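Side-chain contacts in uncharacterized protein Atu2773 (Agrobacterium tumefaciens, PDB 2QV5), which is of unknown function but, as a member of the divergent polysaccharide deacetylase family, may act on a carbohydrate substrate: residues L41-S46 against Q69-D74; G99-L104 against M120-N125. One frame throughout, in Å; residues are numbered along the deposited sequence.

Contact 1. Residues L41-S46 against Q69-D74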
ATOM      1  N   LEU A  41       3.998 -12.237   5.811  1.00 13.88           N
ATOM      2  CA  LEU A  41       4.235 -12.384   7.258  1.00 16.35           C
ATOM      3  C   LEU A  41       3.719 -13.701   7.843  1.00 20.96           C
ATOM      4  O   LEU A  41       4.423 -14.357   8.620  1.00 19.37           O
ATOM      5  CB  LEU A  41       3.675 -11.190   8.047  1.00 16.80           C
ATOM      6  CG  LEU A  41       4.261  -9.813   7.727  1.00 13.89           C
ATOM      7  CD1 LEU A  41       3.423  -8.683   8.348  1.00 22.28           C
ATOM      8  CD2 LEU A  41       5.746  -9.695   8.115  1.00 19.52           C
ATOM      9  N   SER A  42       2.479 -14.061   7.509  1.00 17.88           N
ATOM     10  CA  SER A  42       1.943 -15.382   7.844  1.00 15.47           C
ATOM     11  C   SER A  42       1.711 -16.163   6.580  1.00 18.93           C
ATOM     12  O   SER A  42       1.030 -15.686   5.671  1.00 13.14           O
ATOM     13  CB  SER A  42       0.626 -15.278   8.612  1.00 17.10           C
ATOM     14  OG  SER A  42      -0.082 -16.505   8.560  1.00 22.38           O
ATOM     15  N   GLN A  43       2.257 -17.370   6.519  1.00 13.49           N
ATOM     16  CA  GLN A  43       2.059 -18.206   5.343  1.00 14.08           C
ATOM     17  C   GLN A  43       0.610 -18.653   5.151  1.00 17.19           C
ATOM     18  O   GLN A  43       0.101 -18.636   4.031  1.00 11.50           O
ATOM     19  CB  GLN A  43       3.040 -19.393   5.338  1.00 16.58           C
ATOM     20  CG  GLN A  43       4.515 -18.956   5.316  1.00 16.03           C
ATOM     21  CD  GLN A  43       4.815 -17.887   4.259  1.00 12.50           C
ATOM     22  OE1 GLN A  43       4.631 -18.119   3.063  1.00 18.77           O
ATOM     23  NE2 GLN A  43       5.281 -16.716   4.704  1.00 13.76           N
ATOM     24  N   THR A  44      -0.056 -19.047   6.234  1.00 15.18           N
ATOM     25  CA  THR A  44      -1.461 -19.445   6.150  1.00 18.42           C
ATOM     26  C   THR A  44      -2.363 -18.231   5.928  1.00 17.15           C
ATOM     27  O   THR A  44      -3.345 -18.308   5.185  1.00 18.98           O
ATOM     28  CB  THR A  44      -1.933 -20.261   7.388  1.00 20.54           C
ATOM     29  OG1 THR A  44      -1.495 -19.621   8.594  1.00 21.14           O
ATOM     30  CG2 THR A  44      -1.392 -21.691   7.336  1.00 21.63           C
ATOM     31  N   GLY A  45      -2.025 -17.115   6.566  1.00 13.43           N
ATOM     32  CA  GLY A  45      -2.732 -15.847   6.336  1.00 15.40           C
ATOM     33  C   GLY A  45      -2.608 -15.312   4.912  1.00 13.48           C
ATOM     34  O   GLY A  45      -3.573 -14.778   4.364  1.00 13.37           O
ATOM     35  N   SER A  46      -1.422 -15.468   4.310  1.00 10.59           N
ATOM     36  CA  SER A  46      -1.184 -15.029   2.930  1.00 11.18           C
ATOM     37  C   SER A  46      -1.931 -15.917   1.955  1.00 13.22           C
ATOM     38  O   SER A  46      -2.497 -15.420   0.980  1.00 10.76           O
ATOM     39  CB  SER A  46       0.314 -15.015   2.601  1.00  7.48           C
ATOM     40  OG  SER A  46       0.968 -14.036   3.396  1.00 13.08           O
ATOM     41  N   GLN A  69       8.259 -14.277  -3.342  1.00 13.62           N
ATOM     42  CA  GLN A  69       8.154 -14.680  -4.747  1.00 16.60           C
ATOM     43  C   GLN A  69       6.936 -15.576  -5.008  1.00 18.90           C
ATOM     44  O   GLN A  69       6.249 -15.405  -6.023  1.00 15.19           O
ATOM     45  CB  GLN A  69       9.432 -15.393  -5.184  1.00 16.42           C
ATOM     46  CG  GLN A  69       9.734 -15.282  -6.657  1.00 40.27           C
ATOM     47  CD  GLN A  69      11.059 -15.930  -7.028  1.00 48.22           C
ATOM     48  OE1 GLN A  69      11.131 -16.724  -7.966  1.00 56.01           O
ATOM     49  NE2 GLN A  69      12.114 -15.592  -6.293  1.00 49.40           N
ATOM     50  N   ARG A  70       6.666 -16.518  -4.102  1.00 16.64           N
ATOM     51  CA  ARG A  70       5.471 -17.371  -4.222  1.00 11.08           C
ATOM     52  C   ARG A  70       4.184 -16.541  -4.187  1.00 13.97           C
ATOM     53  O   ARG A  70       3.328 -16.669  -5.071  1.00 10.16           O
ATOM     54  CB  ARG A  70       5.407 -18.443  -3.114  1.00 12.12           C
ATOM     55  CG  ARG A  70       4.164 -19.306  -3.238  1.00 12.91           C
ATOM     56  CD  ARG A  70       3.710 -19.945  -1.935  1.00 23.90           C
ATOM     57  NE  ARG A  70       2.591 -20.844  -2.210  1.00 32.42           N
ATOM     58  CZ  ARG A  70       2.231 -21.874  -1.451  1.00 35.66           C
ATOM     59  NH1 ARG A  70       2.890 -22.155  -0.343  1.00 25.82           N
ATOM     60  NH2 ARG A  70       1.202 -22.628  -1.810  1.00 39.97           N
ATOM     61  N   TRP A  71       4.049 -15.691  -3.170  1.00  6.37           N
ATOM     62  CA  TRP A  71       2.821 -14.907  -3.009  1.00  9.28           C
ATOM     63  C   TRP A  71       2.685 -13.838  -4.112  1.00 10.99           C
ATOM     64  O   TRP A  71       1.583 -13.536  -4.547  1.00 15.86           O
ATOM     65  CB  TRP A  71       2.678 -14.348  -1.573  1.00 15.85           C
ATOM     66  CG  TRP A  71       2.671 -15.469  -0.549  1.00 13.65           C
ATOM     67  CD1 TRP A  71       3.530 -15.625   0.497  1.00 14.66           C
ATOM     68  CD2 TRP A  71       1.802 -16.620  -0.532  1.00 13.99           C
ATOM     69  NE1 TRP A  71       3.245 -16.783   1.174  1.00 12.13           N
ATOM     70  CE2 TRP A  71       2.193 -17.416   0.565  1.00 15.25           C
ATOM     71  CE3 TRP A  71       0.730 -17.047  -1.330  1.00 14.54           C
ATOM     72  CZ2 TRP A  71       1.552 -18.615   0.883  1.00 17.08           C
ATOM     73  CZ3 TRP A  71       0.098 -18.244  -1.014  1.00 21.45           C
ATOM     74  CH2 TRP A  71       0.519 -19.016   0.079  1.00 18.55           C
ATOM     75  N   MET A  72       3.821 -13.331  -4.585  1.00 12.31           N
ATOM     76  CA  MET A  72       3.892 -12.385  -5.723  1.00 16.78           C
ATOM     77  C   MET A  72       3.262 -13.026  -6.987  1.00 16.83           C
ATOM     78  O   MET A  72       2.341 -12.466  -7.606  1.00 10.30           O
ATOM     79  CB  MET A  72       5.374 -12.057  -5.979  1.00 19.34           C
ATOM     80  CG  MET A  72       5.760 -10.690  -6.510  1.00 31.71           C
ATOM     81  SD  MET A  72       7.012 -10.928  -7.811  1.00 21.84           S
ATOM     82  CE  MET A  72       5.777 -11.380  -9.019  1.00 12.25           C
ATOM     83  N   GLN A  73       3.749 -14.211  -7.350  1.00 16.70           N
ATOM     84  CA  GLN A  73       3.278 -14.917  -8.547  1.00 16.07           C
ATOM     85  C   GLN A  73       1.806 -15.323  -8.458  1.00 16.57           C
ATOM     86  O   GLN A  73       1.094 -15.207  -9.446  1.00 11.46           O
ATOM     87  CB  GLN A  73       4.149 -16.152  -8.830  1.00 16.88           C
ATOM     88  CG  GLN A  73       5.595 -15.832  -9.222  1.00 28.47           C
ATOM     89  CD  GLN A  73       6.514 -17.059  -9.196  1.00 35.43           C
ATOM     90  OE1 GLN A  73       6.060 -18.204  -9.275  1.00 45.62           O
ATOM     91  NE2 GLN A  73       7.814 -16.814  -9.089  1.00 46.75           N
ATOM     92  N   ASP A  74       1.365 -15.789  -7.284  1.00 12.23           N
ATOM     93  CA  ASP A  74      -0.039 -16.118  -7.035  1.00 14.47           C
ATOM     94  C   ASP A  74      -0.930 -14.883  -7.172  1.00 14.82           C
ATOM     95  O   ASP A  74      -1.959 -14.929  -7.845  1.00 12.06           O
ATOM     96  CB  ASP A  74      -0.238 -16.727  -5.633  1.00 20.14           C
ATOM     97  CG  ASP A  74       0.324 -18.146  -5.505  1.00 27.59           C
ATOM     98  OD1 ASP A  74       1.037 -18.628  -6.414  1.00 37.53           O
ATOM     99  OD2 ASP A  74       0.046 -18.785  -4.467  1.00 29.16           O
TER

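Contact 2. Residues G99-L104 against M120-N125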
ATOM      1  N   GLY A  99      12.367  -4.595  11.976  1.00 57.38           N
ATOM      2  CA  GLY A  99      13.459  -5.391  11.416  1.00 56.51           C
ATOM      3  C   GLY A  99      14.709  -4.585  11.113  1.00 55.88           C
ATOM      4  O   GLY A  99      14.769  -3.394  11.424  1.00 56.95           O
ATOM      5  N   PRO A 100      15.723  -5.231  10.506  1.00 54.78           N
ATOM      6  CA  PRO A 100      17.007  -4.588  10.195  1.00 54.93           C
ATOM      7  C   PRO A 100      16.968  -3.565   9.046  1.00 52.04           C
ATOM      8  O   PRO A 100      17.801  -2.657   9.010  1.00 54.01           O
ATOM      9  CB  PRO A 100      17.908  -5.773   9.825  1.00 55.19           C
ATOM     10  CG  PRO A 100      16.972  -6.814   9.320  1.00 56.97           C
ATOM     11  CD  PRO A 100      15.701  -6.649  10.100  1.00 55.16           C
ATOM     12  N   ASP A 101      16.016  -3.707   8.126  1.00 46.37           N
ATOM     13  CA  ASP A 101      15.909  -2.790   6.988  1.00 40.37           C
ATOM     14  C   ASP A 101      14.978  -1.595   7.244  1.00 36.62           C
ATOM     15  O   ASP A 101      14.566  -0.912   6.303  1.00 33.30           O
ATOM     16  CB  ASP A 101      15.494  -3.551   5.720  1.00 42.94           C
ATOM     17  CG  ASP A 101      16.667  -4.252   5.042  1.00 46.61           C
ATOM     18  OD1 ASP A 101      17.817  -3.779   5.182  1.00 49.91           O
ATOM     19  OD2 ASP A 101      16.441  -5.275   4.358  1.00 46.18           O
ATOM     20  N   THR A 102      14.662  -1.352   8.518  1.00 30.75           N
ATOM     21  CA  THR A 102      13.818  -0.227   8.941  1.00 27.78           C
ATOM     22  C   THR A 102      14.544   1.096   8.711  1.00 26.76           C
ATOM     23  O   THR A 102      15.691   1.263   9.136  1.00 27.27           O
ATOM     24  CB  THR A 102      13.411  -0.368  10.435  1.00 27.11           C
ATOM     25  OG1 THR A 102      12.914  -1.687  10.673  1.00 24.97           O
ATOM     26  CG2 THR A 102      12.335   0.631  10.812  1.00 22.96           C
ATOM     27  N   LEU A 103      13.887   2.027   8.017  1.00 20.48           N
ATOM     28  CA  LEU A 103      14.484   3.341   7.766  1.00 22.64           C
ATOM     29  C   LEU A 103      14.370   4.179   9.041  1.00 23.62           C
ATOM     30  O   LEU A 103      13.321   4.180   9.702  1.00 17.19           O
ATOM     31  CB  LEU A 103      13.825   4.032   6.562  1.00 26.42           C
ATOM     32  CG  LEU A 103      14.218   3.598   5.131  1.00 24.99           C
ATOM     33  CD1 LEU A 103      13.969   2.141   4.831  1.00 18.07           C
ATOM     34  CD2 LEU A 103      13.475   4.436   4.107  1.00 24.29           C
ATOM     35  N   LEU A 104      15.463   4.856   9.395  1.00 25.09           N
ATOM     36  CA  LEU A 104      15.561   5.579  10.662  1.00 23.25           C
ATOM     37  C   LEU A 104      15.749   7.068  10.441  1.00 26.27           C
ATOM     38  O   LEU A 104      16.548   7.485   9.594  1.00 24.34           O
ATOM     39  CB  LEU A 104      16.705   5.011  11.524  1.00 26.24           C
ATOM     40  CG  LEU A 104      16.677   3.503  11.806  1.00 29.59           C
ATOM     41  CD1 LEU A 104      17.953   3.038  12.493  1.00 33.42           C
ATOM     42  CD2 LEU A 104      15.446   3.110  12.626  1.00 31.65           C
ATOM     43  N   MET A 120      13.187  -3.014  -1.943  1.00 12.03           N
ATOM     44  CA  MET A 120      12.700  -2.841  -3.321  1.00 17.92           C
ATOM     45  C   MET A 120      13.008  -4.033  -4.223  1.00 19.37           C
ATOM     46  O   MET A 120      12.250  -4.356  -5.130  1.00 21.34           O
ATOM     47  CB  MET A 120      13.291  -1.562  -3.943  1.00 15.16           C
ATOM     48  CG  MET A 120      12.585  -0.256  -3.601  1.00 19.16           C
ATOM     49  SD  MET A 120      13.249   1.167  -4.529  1.00 11.36           S
ATOM     50  CE  MET A 120      12.043   2.408  -4.078  1.00 19.89           C
ATOM     51  N   ALA A 121      14.135  -4.685  -3.956  1.00 21.39           N
ATOM     52  CA  ALA A 121      14.626  -5.768  -4.797  1.00 17.22           C
ATOM     53  C   ALA A 121      13.999  -7.123  -4.472  1.00 17.09           C
ATOM     54  O   ALA A 121      14.220  -8.100  -5.192  1.00 24.93           O
ATOM     55  CB  ALA A 121      16.160  -5.842  -4.683  1.00 23.55           C
ATOM     56  N   LYS A 122      13.205  -7.189  -3.406  1.00 16.04           N
ATOM     57  CA  LYS A 122      12.668  -8.475  -2.946  1.00 19.90           C
ATOM     58  C   LYS A 122      11.483  -9.013  -3.738  1.00 21.24           C
ATOM     59  O   LYS A 122      11.255 -10.224  -3.768  1.00 20.44           O
ATOM     60  CB  LYS A 122      12.353  -8.416  -1.458  1.00 24.22           C
ATOM     61  CG  LYS A 122      13.607  -8.505  -0.601  1.00 27.16           C
ATOM     62  CD  LYS A 122      13.278  -8.285   0.844  1.00 30.10           C
ATOM     63  CE  LYS A 122      14.524  -8.386   1.702  1.00 28.63           C
ATOM     64  NZ  LYS A 122      14.190  -8.063   3.115  1.00 36.21           N
ATOM     65  N   ILE A 123      10.716  -8.112  -4.355  1.00 19.55           N
ATOM     66  CA  ILE A 123       9.664  -8.477  -5.304  1.00 14.83           C
ATOM     67  C   ILE A 123       9.752  -7.596  -6.556  1.00 17.71           C
ATOM     68  O   ILE A 123      10.551  -6.677  -6.622  1.00 14.40           O
ATOM     69  CB  ILE A 123       8.229  -8.347  -4.710  1.00 14.48           C
ATOM     70  CG1 ILE A 123       7.957  -6.930  -4.202  1.00 16.03           C
ATOM     71  CG2 ILE A 123       7.985  -9.377  -3.584  1.00 19.56           C
ATOM     72  CD1 ILE A 123       6.474  -6.645  -4.023  1.00 18.80           C
ATOM     73  N   THR A 124       8.906  -7.877  -7.538  1.00 11.73           N
ATOM     74  CA  THR A 124       8.818  -7.035  -8.722  1.00 15.22           C
ATOM     75  C   THR A 124       7.342  -6.834  -9.024  1.00 12.67           C
ATOM     76  O   THR A 124       6.493  -7.413  -8.350  1.00 13.05           O
ATOM     77  CB  THR A 124       9.603  -7.629  -9.925  1.00 15.23           C
ATOM     78  OG1 THR A 124       9.511  -6.746 -11.056  1.00 22.24           O
ATOM     79  CG2 THR A 124       9.079  -8.996 -10.309  1.00 18.00           C
ATOM     80  N   ASN A 125       7.058  -5.990 -10.016  1.00 16.03           N
ATOM     81  CA  ASN A 125       5.727  -5.809 -10.574  1.00 16.40           C
ATOM     82  C   ASN A 125       4.733  -5.149  -9.626  1.00 12.16           C
ATOM     83  O   ASN A 125       3.529  -5.436  -9.645  1.00 11.54           O
ATOM     84  CB  ASN A 125       5.207  -7.114 -11.201  1.00 20.47           C
ATOM     85  CG  ASN A 125       6.032  -7.537 -12.420  1.00 25.28           C
ATOM     86  OD1 ASN A 125       7.237  -7.264 -12.515  1.00 32.75           O
ATOM     87  ND2 ASN A 125       5.384  -8.169 -13.364  1.00 16.59           N
TER
HETATM   88  O   HOH W   1      13.915  -5.513   3.362  1.00 32.68           O

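Contact 1. Residues L41-S46 against Q69-D74
Trp71 reaches from helix 68-78 to the start of helix 43-52, where Gln43 meets the rim of its indole and Ser46 one face. At the rim, Trp71 NE1 donates to Gln43 OE1 at 2.7 Å, and the N-H...O angle of 162° makes the bond nearly straight from the donor's side. The acceptor also lies close to the indole plane. Amide and ring planes are turned 36° apart, and NE1 stands 37° out of the Gln43 carbonyl plane, above it rather than on a lone pair. Gln43 can present its oxygen this way because its chain bends at the second torsion, and Gln43 NE2 is tied to Asn66 O, consistent with OE1, not NE2, being the end that faces the indole.

Over the face, Ser46 CB sits 3.6 Å from the centroid of the Trp71 five-membered ring, almost on the ring normal, a CH-pi contact. The Ser46 hydroxyl is occupied elsewhere: OG donates to Ser42 O at 2.8 Å and also bonds Gly40 N. The carbonyl of Ser42 therefore takes both Ser46 N and Ser46 OG, from opposite faces of its plane. Arg70 CD packs toward the rim of the opposite indole face, 3.7 Å above the Trp71 ring plane, so the ring lies between Ser46 of helix 43-52 and its own helix neighbour Arg70.

Ser42 is the N-cap of helix 43-52, its OG accepting from Gly45 N at 2.9 Å. Further along that helix Gln47 and Ile50 also touch the indole, as does Phe61 of strand 58-62. The two helices follow strands 30-39 and 58-62, which pair in parallel, so the tryptophan joins neighbouring helices of an alpha/beta fold built on a parallel sheet.

Contact 2. Residues G99-L104 against M120-N125
Lys122 of the loop after helix 109-120 points its amine at the carboxylate of Asp101, and the two side chains approach from opposite directions. The second segment starts at Met120, the last residue of that helix, which faces Asp150 and Ile151 of helix 141-153 instead of the 99-104 loop. At Lys122 the chain beyond CG is fully extended, chi2 to chi4 all near 180°, and this length carries NZ across to Asp101. The backbones themselves stay well apart, their nearest alpha carbons, Asp101 CA and Met120 CA, being separated by 10.8 Å. Direct pairing is loose: Lys122 NZ lies 3.8 Å from Asp101 OD2, a long salt bridge. A water fills the link, donating to Asp101 OD2 at 2.7 Å and accepting from Lys122 NZ at 2.6 Å. The same amine has a weak hydrogen bond to Ala63 O. Next, Ile123 turns to Ile82 of strand 82-88.

The other carboxylate oxygen, Asp101 OD1, forms a salt bridge with Arg118, the stronger of its two cationic partners, the one to Lys122 being long. Between them Asp101 is probably kept ionised, and its tie to Lys122 probably relies largely on the bridging water.

Overall arrangement
Contact 1 is largely buried and contact 2 lies at the surface, their centres about 16 Å apart. In contact 1 the first turns of two successive helices meet through an aromatic ring, by direct bonding and packing. Contact 2 joins two loops, one before and one after helix 109-120, by charge acting mainly through water, and buries only 40 Å² against 176 Å² for contact 1. The two contacts share no helix or strand, yet they touch: Met72 CG packs on Ile123 CB at 3.9 Å. Thus helix 68-78 presents Trp71 to contact 1 and Met72 to the loop of contact 2.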